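Local coordinates for protein gamma-glutamyltranspeptidase (Ggt) (Helicobacter pylori 26695, PDB 5BPK) that probably transfers or hydrolyses the gamma-glutamyl group of glutathione and related compounds, as an Ntn-hydrolase whose pocket here holds an acivicin-related amino acid, at residues 97-100 and 101-105; 114-117 and 118-122; 38-41 and 42-45; 104-107 and 108-112. All blocks are in the same frame, centred on the assembly; numbering follows the deposited sequence.

Contact 1. Residues 97-100 and 101-105; sequences IITT and VLQVI
Val-101 N donates to Ile-97 O over 2.9 Å in the i to i+4 pattern of an alpha-helix, and the next three amides, those of Leu-102, Gln-103 and Val-104, repeat the bond to Ile-98, Thr-99 and Thr-100. On one flank Ile-97 and Val-101 run side by side in the same direction, their CG2 methyls 4.2 Å apart. The main polar side-chain contact is made by the amide of Gln-103, which folds back on its own helix: CG lies beside the backbone N (chi1 -75°), and the chain then extends until NE2 stands 2.9 Å from Thr-99 O. This bond is straight at the hydrogen (163°) and lies in the plane of the Gln-103 amide, yet it meets the Thr-99 carbonyl from above its plane. Gln-103 N reaches the same oxygen from the opposite face at 3.1 Å, so two donors of one residue grip a single carbonyl. This is the buried helix 96-109, packed on strands 77-81 and 84-89 through Val-101, Val-104 and Ile-105, with Ile-97 near its start touching the bound dihydro-oxazole amino acid. Gln-103 NE2 also donates to Phe-124 O and Thr-99 OG1 is hydrogen-bonded to His-125 ND1, both in the segment that follows helix 115-120, while Ile-98 and Thr-99 pack on Tyr-323 of the other chain.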
# COMPACT_ATOMS: atom_id res chain seq x y z
N ILE B 97 -4.42 -5.80 -2.88
CA ILE B 97 -4.69 -4.95 -1.71
C ILE B 97 -6.18 -4.77 -1.49
O ILE B 97 -6.67 -4.94 -0.37
CB ILE B 97 -4.03 -3.57 -1.84
CG1 ILE B 97 -2.51 -3.72 -1.76
CG2 ILE B 97 -4.54 -2.63 -0.73
CD1 ILE B 97 -1.77 -2.44 -2.03
N ILE B 98 -6.89 -4.43 -2.57
CA ILE B 98 -8.29 -4.04 -2.46
C ILE B 98 -9.09 -5.19 -1.87
O ILE B 98 -9.90 -5.00 -0.95
CB ILE B 98 -8.88 -3.64 -3.82
CG1 ILE B 98 -8.11 -2.45 -4.39
CG2 ILE B 98 -10.36 -3.34 -3.70
CD1 ILE B 98 -8.38 -2.19 -5.84
N THR B 99 -8.84 -6.39 -2.38
CA THR B 99 -9.61 -7.54 -1.94
C THR B 99 -9.19 -8.01 -0.53
O THR B 99 -10.04 -8.42 0.27
CB THR B 99 -9.53 -8.68 -2.98
OG1 THR B 99 -8.17 -9.08 -3.16
CG2 THR B 99 -10.14 -8.24 -4.33
N THR B 100 -7.90 -7.91 -0.21
CA THR B 100 -7.43 -8.24 1.13
C THR B 100 -8.10 -7.34 2.18
O THR B 100 -8.64 -7.84 3.17
CB THR B 100 -5.89 -8.11 1.23
OG1 THR B 100 -5.29 -9.25 0.58
CG2 THR B 100 -5.42 -8.05 2.67
N VAL B 101 -8.10 -6.03 1.93
CA VAL B 101 -8.65 -5.10 2.91
C VAL B 101 -10.18 -5.30 3.07
O VAL B 101 -10.70 -5.30 4.18
CB VAL B 101 -8.28 -3.63 2.56
CG1 VAL B 101 -9.03 -2.65 3.44
CG2 VAL B 101 -6.75 -3.41 2.70
N LEU B 102 -10.87 -5.48 1.94
CA LEU B 102 -12.31 -5.79 1.93
C LEU B 102 -12.64 -6.97 2.84
O LEU B 102 -13.59 -6.94 3.61
CB LEU B 102 -12.74 -6.10 0.47
CG LEU B 102 -14.11 -6.63 0.04
CD1 LEU B 102 -14.34 -8.07 0.39
CD2 LEU B 102 -15.19 -5.74 0.60
N GLN B 103 -11.84 -8.03 2.73
CA GLN B 103 -12.11 -9.26 3.45
C GLN B 103 -11.94 -9.07 4.96
O GLN B 103 -12.77 -9.54 5.74
CB GLN B 103 -11.27 -10.41 2.88
CG GLN B 103 -11.82 -10.90 1.55
CD GLN B 103 -10.91 -11.86 0.81
OE1 GLN B 103 -11.05 -13.09 0.96
NE2 GLN B 103 -9.97 -11.31 0.02
N VAL B 104 -10.89 -8.36 5.36
CA VAL B 104 -10.66 -8.11 6.79
C VAL B 104 -11.83 -7.33 7.38
O VAL B 104 -12.38 -7.68 8.43
CB VAL B 104 -9.32 -7.38 7.05
CG1 VAL B 104 -9.18 -6.99 8.52
CG2 VAL B 104 -8.15 -8.26 6.61
N ILE B 105 -12.25 -6.28 6.67
CA ILE B 105 -13.37 -5.47 7.12
C ILE B 105 -14.67 -6.28 7.23
O ILE B 105 -15.39 -6.19 8.23
CB ILE B 105 -13.58 -4.23 6.22
CG1 ILE B 105 -12.38 -3.29 6.34
CG2 ILE B 105 -14.88 -3.52 6.59
CD1 ILE B 105 -12.40 -2.13 5.37

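Contact 2. Residues 114-117 and 118-122; sequences NISE and AVSAP. With EDO (1,2-ethanediol), chain S; EDO (1,2-ethanediol), chain H.
Ala-118 N closes the first turn of the short helix 115-120 on Asn-114 O at 2.8 Å. Three more backbone bonds follow, from Val-119 to Ile-115, Ser-120 to Ser-116 and Ala-121 to Glu-117, the last just where the chain leaves helical geometry. Two reciprocal side-chain bonds between Asn-114 and Glu-117 make a capping box at the helix start. Asn-114 is the N-cap residue, and its OD1 accepts from Glu-117 N at 2.8 Å in a nearly straight bond (173°), while Glu-117 OE1 accepts from Asn-114 N at 2.9 Å through its anti lone pair, the one away from OE2. Glu-117 can return because its CG sits beside its own backbone N (chi1 -68°), which swings the extended chain back toward the helix start; its negative charge there probably suits the helix dipole.

The hydroxyl contacts lie one turn apart. Ser-116 OG accepts from O1 of an ethanediol (chain S) at 3.2 Å and is also hydrogen-bonded to Tyr-29 O of the other subunit. Ser-120 is modelled in two conformers; in the one described here OG makes weak bonds to Ser-116 O and to an ethanediol of chain H, and both are therefore tentative.

The apolar pair is Ile-115 CD1 and Ala-118 CB, 4.4 Å apart. Separately, Val-119 brings its CG2 methyl close against a backbone carbonyl, 3.2 Å from Ile-115 O, and Ile-115 and Val-119 both touch strand 176-181. Beyond the helix, Arg-185 donates to the backbone carbonyls of Val-119 (from NH1) and Ala-121 (from NH2).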
# COMPACT_ATOMS: atom_id res chain seq x y z
N ASN B 114 -12.94 -11.34 15.77
CA ASN B 114 -12.00 -10.41 16.37
C ASN B 114 -10.92 -10.05 15.35
O ASN B 114 -10.85 -10.63 14.26
CB ASN B 114 -11.45 -10.90 17.73
CG ASN B 114 -10.41 -12.00 17.63
OD1 ASN B 114 -9.55 -12.01 16.74
ND2 ASN B 114 -10.44 -12.91 18.60
N ILE B 115 -10.13 -9.03 15.64
CA ILE B 115 -9.23 -8.51 14.61
C ILE B 115 -8.14 -9.50 14.22
O ILE B 115 -7.71 -9.52 13.06
CB ILE B 115 -8.66 -7.11 14.98
CG1 ILE B 115 -8.06 -6.42 13.75
CG2 ILE B 115 -7.65 -7.19 16.14
CD1 ILE B 115 -9.05 -6.24 12.62
N SER B 116 -7.70 -10.34 15.17
CA SER B 116 -6.74 -11.40 14.85
C SER B 116 -7.33 -12.46 13.91
O SER B 116 -6.69 -12.87 12.93
CB SER B 116 -6.21 -12.06 16.12
OG SER B 116 -5.29 -13.07 15.80
N GLU B 117 -8.54 -12.90 14.23
CA GLU B 117 -9.27 -13.85 13.38
C GLU B 117 -9.52 -13.26 11.99
O GLU B 117 -9.31 -13.93 10.96
CB GLU B 117 -10.59 -14.22 14.04
CG GLU B 117 -10.44 -15.04 15.32
CD GLU B 117 -11.74 -15.15 16.12
OE1 GLU B 117 -12.56 -14.20 16.12
OE2 GLU B 117 -11.94 -16.20 16.75
N ALA B 118 -9.96 -12.00 11.95
CA ALA B 118 -10.26 -11.33 10.69
C ALA B 118 -9.03 -11.26 9.78
O ALA B 118 -9.16 -11.38 8.55
CB ALA B 118 -10.82 -9.93 10.93
N VAL B 119 -7.86 -11.04 10.37
CA VAL B 119 -6.60 -10.98 9.61
C VAL B 119 -6.06 -12.38 9.20
O VAL B 119 -5.63 -12.56 8.05
CB VAL B 119 -5.52 -10.20 10.39
CG1 VAL B 119 -4.14 -10.33 9.72
CG2 VAL B 119 -5.92 -8.72 10.52
N SER B 120 -6.08 -13.34 10.11
CA SER B 120 -5.56 -14.67 9.82
C SER B 120 -6.42 -15.46 8.82
O SER B 120 -5.90 -16.30 8.09
CB SER B 120 -5.41 -15.49 11.10
OG SER B 120 -4.38 -14.96 11.91
N ALA B 121 -7.72 -15.17 8.79
CA ALA B 121 -8.67 -15.92 7.96
C ALA B 121 -8.18 -16.01 6.51
O ALA B 121 -7.72 -15.00 5.94
CB ALA B 121 -10.05 -15.29 8.00
N PRO B 122 -8.28 -17.21 5.91
CA PRO B 122 -7.88 -17.34 4.51
C PRO B 122 -8.61 -16.38 3.58
O PRO B 122 -9.77 -16.04 3.83
CB PRO B 122 -8.26 -18.79 4.19
CG PRO B 122 -8.00 -19.50 5.49
CD PRO B 122 -8.52 -18.53 6.53
C1 EDO S . -2.10 -12.16 16.38
O1 EDO S . -2.41 -12.07 14.98
C2 EDO S . -1.98 -10.76 16.97
O2 EDO S . -0.97 -10.00 16.29
C1 EDO H . -2.75 -18.94 13.87
O1 EDO H . -1.32 -19.17 13.85
C2 EDO H . -3.07 -17.52 13.38
O2 EDO H . -3.26 -16.58 14.47

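Contact 3. Residues 38-41 and 42-45. With 4UD ((2S)-amino[(5S)-4,5-dihydro-1,2-oxazol-5-yl]acetic acid), chain O.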
# COMPACT_ATOMS: atom_id res chain seq x y z
N ASN B 38 12.39 3.78 -6.14
CA ASN B 38 11.17 3.09 -6.51
C ASN B 38 11.18 2.66 -7.96
O ASN B 38 11.92 3.22 -8.78
CB ASN B 38 9.96 3.99 -6.25
CG ASN B 38 9.92 5.20 -7.17
OD1 ASN B 38 9.41 5.11 -8.29
ND2 ASN B 38 10.49 6.32 -6.72
N ASN B 39 10.36 1.66 -8.29
CA ASN B 39 9.98 1.42 -9.69
C ASN B 39 8.48 1.67 -9.88
O ASN B 39 7.76 0.88 -10.52
CB ASN B 39 10.49 0.06 -10.24
CG ASN B 39 9.97 -1.16 -9.49
OD1 ASN B 39 9.34 -1.07 -8.44
ND2 ASN B 39 10.26 -2.34 -10.04
N GLU B 40 8.03 2.79 -9.33
CA GLU B 40 6.61 3.14 -9.38
C GLU B 40 6.12 3.47 -10.79
O GLU B 40 4.91 3.49 -11.04
CB GLU B 40 6.28 4.30 -8.43
CG GLU B 40 5.04 4.09 -7.58
CD GLU B 40 5.27 3.06 -6.48
OE1 GLU B 40 6.18 3.26 -5.63
OE2 GLU B 40 4.54 2.05 -6.47
N MET B 41 7.03 3.74 -11.73
CA MET B 41 6.59 4.02 -13.11
C MET B 41 5.85 2.84 -13.74
O MET B 41 5.03 3.05 -14.62
CB MET B 41 7.74 4.48 -14.00
CG MET B 41 8.38 5.79 -13.55
SD MET B 41 7.31 7.25 -13.65
CE MET B 41 7.31 7.55 -15.42
N ASP B 42 6.12 1.61 -13.28
CA ASP B 42 5.39 0.43 -13.77
C ASP B 42 3.90 0.39 -13.35
O ASP B 42 3.14 -0.47 -13.81
CB ASP B 42 6.07 -0.87 -13.32
CG ASP B 42 5.52 -2.10 -14.04
OD1 ASP B 42 5.73 -2.21 -15.27
OD2 ASP B 42 4.86 -2.95 -13.38
N ASP B 43 3.49 1.26 -12.44
CA ASP B 43 2.08 1.36 -12.10
C ASP B 43 1.29 2.19 -13.11
O ASP B 43 0.06 2.19 -13.06
CB ASP B 43 1.88 1.91 -10.69
CG ASP B 43 2.04 0.84 -9.61
OD1 ASP B 43 2.23 -0.35 -9.93
OD2 ASP B 43 1.98 1.22 -8.43
N PHE B 44 1.97 2.90 -14.01
CA PHE B 44 1.31 3.46 -15.20
C PHE B 44 1.00 2.35 -16.19
O PHE B 44 1.64 1.29 -16.19
CB PHE B 44 2.20 4.47 -15.93
CG PHE B 44 2.29 5.82 -15.27
CD1 PHE B 44 1.19 6.67 -15.25
CD2 PHE B 44 3.48 6.26 -14.69
CE1 PHE B 44 1.26 7.92 -14.66
CE2 PHE B 44 3.56 7.52 -14.11
CZ PHE B 44 2.44 8.35 -14.08
N SER B 45 0.04 2.61 -17.07
CA SER B 45 -0.08 1.83 -18.30
C SER B 45 0.98 2.36 -19.25
O SER B 45 0.90 3.51 -19.70
CB SER B 45 -1.47 1.95 -18.90
OG SER B 45 -1.54 1.22 -20.11
C3 4UD O . 2.64 -2.67 -2.73
C4 4UD O . 1.99 -1.18 -4.23
C5 4UD O . 3.17 -2.11 -4.00
C6 4UD O . 1.70 -0.84 -5.70
C8 4UD O . 0.56 0.16 -5.69
O9 4UD O . 0.77 1.33 -5.51
O10 4UD O . -0.71 -0.25 -5.89
N7 4UD O . 2.86 -0.22 -6.34
O2 4UD O . 0.86 -1.86 -3.71
N1 4UD O . 1.37 -2.49 -2.65
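The amino-group end of the ligand pocket is built on a short 3-10 turn, in which Glu-40 and Asp-43 stand side by side and present their carboxylates to the same nitrogen. N7 of the bound dihydro-oxazole amino acid donates to Asp-43 OD2 at 2.7 Å and, more weakly, to Glu-40 OE2 at 2.8 Å. The two carboxylate planes are turned 55° apart, and Glu-40 OE2 lies 3.3 Å from Asp-43 OD2. The bend of Glu-40 at chi2 (73°) brings its end round to the ligand. Arg-103 of the other subunit bridges both acids, so the ligand amine and this guanidinium probably offset their closeness.

The i to i+3 bonding of the 3-10 turn places Glu-40 and Asp-43 one turn apart: Asp-43 N donates to Glu-40 O at 3.0 Å, with Asp-42 to Asn-39 before it and Phe-44 to Met-41 after it. An Asx turn leads in, Asn-38 OD1 accepting from Glu-40 N in the carbonyl plane, on a lone pair. Met-41 and Phe-44 lie alongside each other in a Met-aromatic contact, SD in the plane of the ring at its edge, 3.8 Å from Phe-44 CE2. Asp-42 OD1 bonds to Ser-127 OG of the other subunit.

Contact 4. Residues 104-107 and 108-112; sequences VISN and VIDYN. With EDO (1,2-ethanediol), chain V.
Ser-106 and Asp-110, one turn apart, share a short side-chain hydrogen bond. With Ser-106 OG anti to its own nitrogen (chi1 172°), Asp-110 OD2 accepts from it at 2.6 Å through its anti lone pair, the one away from OD1. The carboxylate has further partners in the other subunit, a salt bridge from OD1 to Arg-272 and a bond from OD2 to Tyr-271 OH. An ethanediol, probably from the crystallisation liquor, spans this corner: its O1 donates to Ser-106 OG at 2.7 Å, and its O2 lies 2.8 Å from Tyr-111 OH.

The backbone begins with regular bonds, Val-108 N to Val-104 O and Ile-109 N to Ile-105 O. Asp-110 N then donates to Ser-106 O at 2.7 Å, an oxygen that also receives a weak bond from Tyr-111 N.

For the flat groups, Asn-107 OD1 comes to the edge of the Tyr-111 ring, 3.5 Å from CD2, while its ND2 donates to Ala-118 O on helix 115-120. Asp-110 CB covers one ring face, 3.8 Å above its centre.

Apolar contact is made by Ile-105 CG2, which meets Ile-109 CD1 at 3.7 Å. The arrangement is that of the C-terminal end of helix 96-109, Asn-112 leaving helical geometry in the left-handed region (phi 61°), which asparagine and glycine often adopt at helix C-termini.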
# COMPACT_ATOMS: atom_id res chain seq x y z
N VAL B 104 -10.89 -8.36 5.36
CA VAL B 104 -10.66 -8.11 6.79
C VAL B 104 -11.83 -7.33 7.38
O VAL B 104 -12.38 -7.68 8.43
CB VAL B 104 -9.32 -7.38 7.05
CG1 VAL B 104 -9.18 -6.99 8.52
CG2 VAL B 104 -8.15 -8.26 6.61
N ILE B 105 -12.25 -6.28 6.67
CA ILE B 105 -13.37 -5.47 7.12
C ILE B 105 -14.67 -6.28 7.23
O ILE B 105 -15.39 -6.19 8.23
CB ILE B 105 -13.58 -4.23 6.22
CG1 ILE B 105 -12.38 -3.29 6.34
CG2 ILE B 105 -14.88 -3.52 6.59
CD1 ILE B 105 -12.40 -2.13 5.37
N SER B 106 -14.97 -7.05 6.19
CA SER B 106 -16.16 -7.90 6.16
C SER B 106 -16.10 -8.94 7.27
O SER B 106 -17.11 -9.22 7.91
CB SER B 106 -16.27 -8.60 4.80
OG SER B 106 -17.31 -9.57 4.78
N ASN B 107 -14.92 -9.53 7.49
CA ASN B 107 -14.79 -10.55 8.54
C ASN B 107 -15.19 -10.00 9.91
O ASN B 107 -15.83 -10.70 10.70
CB ASN B 107 -13.38 -11.12 8.57
CG ASN B 107 -13.08 -12.04 7.40
OD1 ASN B 107 -14.00 -12.53 6.72
ND2 ASN B 107 -11.79 -12.28 7.14
N VAL B 108 -14.79 -8.77 10.21
CA VAL B 108 -15.26 -8.13 11.43
C VAL B 108 -16.76 -7.80 11.39
O VAL B 108 -17.51 -8.19 12.29
CB VAL B 108 -14.46 -6.85 11.74
CG1 VAL B 108 -15.04 -6.14 12.99
CG2 VAL B 108 -12.98 -7.17 11.91
N ILE B 109 -17.19 -7.03 10.39
CA ILE B 109 -18.56 -6.49 10.36
C ILE B 109 -19.62 -7.56 10.06
O ILE B 109 -20.66 -7.62 10.73
CB ILE B 109 -18.70 -5.33 9.36
CG1 ILE B 109 -17.89 -4.13 9.88
CG2 ILE B 109 -20.15 -4.94 9.17
CD1 ILE B 109 -17.77 -2.95 8.90
N ASP B 110 -19.36 -8.39 9.06
CA ASP B 110 -20.31 -9.42 8.67
C ASP B 110 -20.30 -10.64 9.57
O ASP B 110 -21.36 -11.17 9.91
CB ASP B 110 -20.08 -9.85 7.22
CG ASP B 110 -20.43 -8.76 6.25
OD1 ASP B 110 -21.55 -8.23 6.36
OD2 ASP B 110 -19.58 -8.43 5.40
N TYR B 111 -19.10 -11.08 9.97
CA TYR B 111 -18.96 -12.37 10.64
C TYR B 111 -18.57 -12.30 12.12
O TYR B 111 -18.49 -13.33 12.78
CB TYR B 111 -18.00 -13.25 9.84
CG TYR B 111 -18.36 -13.37 8.37
CD1 TYR B 111 -19.67 -13.61 7.97
CD2 TYR B 111 -17.39 -13.24 7.37
CE1 TYR B 111 -20.01 -13.72 6.64
CE2 TYR B 111 -17.72 -13.34 6.03
CZ TYR B 111 -19.03 -13.59 5.67
OH TYR B 111 -19.38 -13.68 4.34
N ASN B 112 -18.36 -11.08 12.63
CA ASN B 112 -18.06 -10.85 14.06
C ASN B 112 -16.78 -11.55 14.52
O ASN B 112 -16.68 -12.00 15.67
CB ASN B 112 -19.26 -11.25 14.93
CG ASN B 112 -19.25 -10.62 16.31
OD1 ASN B 112 -18.80 -9.48 16.48
ND2 ASN B 112 -19.75 -11.35 17.29
C1 EDO V . -17.19 -11.62 1.99
O1 EDO V . -16.33 -11.49 3.13
C2 EDO V . -17.09 -12.99 1.33
O2 EDO V . -17.67 -13.96 2.20

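How the contacts relate
Contacts 1 and 4 follow one another along helix 96-109 and share Val-104 and Ile-105, their centres about 10 Å apart. Contact 2 lies on the next helix, 115-120, which packs against this one: Ala-118 CB is 3.6 Å from Val-108 CG2, and Asn-107 ND2 probably donates to Ala-118 O at 3.1 Å. Ala-118 CB also touches the carbonyl oxygen of Val-104, a residue common to contacts 1 and 4. Contact 3 stands apart, with its centre about 22 Å from that of contact 1 and 31 to 33 Å from those of contacts 2 and 4. The bound ligand joins contacts 3 and 1, touching Glu-40 and Asp-43 in one and Ile-97 in the other.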